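Local coordinates for putative cell invasion protein with MAC/Perforin domain (Bacteroides thetaiotaomicron VPI-5482, PDB 3KK7) that is of unknown function but belongs to the membrane-attack complex/perforin family and may take part in cell invasion, at residues L423-N426 / A430-L433. Sequence-based numbering, arbitrary orientation.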
loop_
_atom_site.group_PDB
_atom_site.type_symbol
_atom_site.label_atom_id
_atom_site.label_comp_id
_atom_site.label_asym_id
_atom_site.label_seq_id
_atom_site.Cartn_x
_atom_site.Cartn_y
_atom_site.Cartn_z
ATOM N N LEU A 423 -16.160 21.226 32.880
ATOM C CA LEU A 423 -15.209 21.137 31.764
ATOM C C LEU A 423 -14.249 22.328 31.722
ATOM O O LEU A 423 -13.056 22.151 31.486
ATOM C CB LEU A 423 -15.958 21.001 30.421
ATOM C CG LEU A 423 -16.818 19.740 30.189
ATOM C CD1 LEU A 423 -17.832 19.964 29.074
ATOM C CD2 LEU A 423 -15.955 18.511 29.888
ATOM N N LYS A 424 -14.770 23.526 31.965
ATOM C CA LYS A 424 -13.946 24.743 32.041
ATOM C C LYS A 424 -12.913 24.695 33.187
ATOM O O LYS A 424 -11.863 25.354 33.119
ATOM C CB LYS A 424 -14.854 25.975 32.194
ATOM C CG LYS A 424 -14.129 27.320 32.184
ATOM C CD LYS A 424 -15.125 28.472 32.035
ATOM C CE LYS A 424 -14.502 29.840 32.310
ATOM N NZ LYS A 424 -15.495 30.923 32.090
ATOM N N ALA A 425 -13.219 23.921 34.234
ATOM C CA ALA A 425 -12.303 23.737 35.368
ATOM C C ALA A 425 -11.077 22.881 35.011
ATOM O O ALA A 425 -10.104 22.860 35.767
ATOM C CB ALA A 425 -13.043 23.143 36.574
ATOM N N ASN A 426 -11.127 22.177 33.873
ATOM C CA ASN A 426 -9.957 21.470 33.363
ATOM C C ASN A 426 -8.889 22.446 32.826
ATOM O O ASN A 426 -7.733 22.049 32.592
ATOM C CB ASN A 426 -10.357 20.467 32.273
ATOM C CG ASN A 426 -11.214 19.312 32.801
ATOM O OD1 ASN A 426 -10.988 18.821 33.899
ATOM N ND2 ASN A 426 -12.185 18.865 32.001
ATOM N N ALA A 430 -4.624 23.915 38.621
ATOM C CA ALA A 430 -4.774 23.130 39.858
ATOM C C ALA A 430 -5.562 21.831 39.653
ATOM O O ALA A 430 -5.187 20.778 40.183
ATOM C CB ALA A 430 -5.438 23.997 40.980
ATOM N N THR A 431 -6.667 21.915 38.913
ATOM C CA THR A 431 -7.468 20.725 38.600
ATOM C C THR A 431 -6.699 19.848 37.587
ATOM O O THR A 431 -6.780 18.621 37.642
ATOM C CB THR A 431 -8.885 21.094 38.066
ATOM O OG1 THR A 431 -9.282 22.358 38.599
ATOM C CG2 THR A 431 -9.929 20.049 38.468
ATOM N N PHE A 432 -5.939 20.473 36.685
ATOM C CA PHE A 432 -5.148 19.719 35.712
ATOM C C PHE A 432 -4.105 18.869 36.457
ATOM O O PHE A 432 -3.987 17.664 36.187
ATOM C CB PHE A 432 -4.498 20.649 34.669
ATOM C CG PHE A 432 -3.835 19.913 33.526
ATOM C CD1 PHE A 432 -4.576 19.451 32.456
ATOM C CD2 PHE A 432 -2.472 19.683 33.525
ATOM C CE1 PHE A 432 -3.964 18.764 31.404
ATOM C CE2 PHE A 432 -1.861 19.012 32.484
ATOM C CZ PHE A 432 -2.603 18.547 31.426
ATOM N N LEU A 433 -3.394 19.504 37.400
ATOM C CA LEU A 433 -2.449 18.837 38.325
ATOM C C LEU A 433 -3.078 17.572 38.908
ATOM O O LEU A 433 -2.557 16.476 38.699
ATOM C CB LEU A 433 -2.046 19.804 39.479
ATOM C CG LEU A 433 -0.965 19.540 40.568
ATOM C CD1 LEU A 433 -0.914 20.760 41.540
ATOM C CD2 LEU A 433 -1.129 18.232 41.389
#
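Thr-431, in the first turn of helix 429-443, donates its hydroxyl to the main-chain carbonyl of Ala-425. OG1 lies 3.0 Å from Ala-425 O and approaches it at a C=O...OG1 angle of 143°, somewhat tilted from the carbonyl plane. The bond is bent at the hydroxyl instead: the CB-OG1...O angle is only about 83°, with Ala-425 O lying almost alongside the CB-OG1 bond of Thr-431. A chi1 of -28° leaves OG1 beside the backbone N of Thr-431, short of the usual staggered value. In this setting CB also approaches the carbonyl, 3.1 Å from Ala-425 O, while the methyl CG2 stays farther back, 3.9 Å from the same oxygen. Replacing Thr-431 by valine would probably leave the Ala-425 carbonyl without its hydroxyl donor, a methyl standing in OG1's place that cannot bond to it.

One residue further along, the side chain of Phe-432 lies against the backbone of Asn-426. Its CB and CD1 are both 4.1 Å from Asn-426 O, a loose van der Waals approach, and CG, anti to the backbone N, carries the ring on toward Ile-396. The Asn-426 side chain has another task: its ND2 is hydrogen-bonded to Tyr-394 O. Both Asn-426 and Phe-432 pack on Ile-396 of strand 392-401, and Phe-432 also touches Lys-381 of strand 376-386, in the sheet of the D2 region.

The contact therefore combines one polar link with buried side chains facing the sheet. A single side-chain-to-main-chain bond, strained at its donor, ties Ala-425 to the first turn of helix 429-443 and gives the Ala-425 carbonyl a hydroxyl partner.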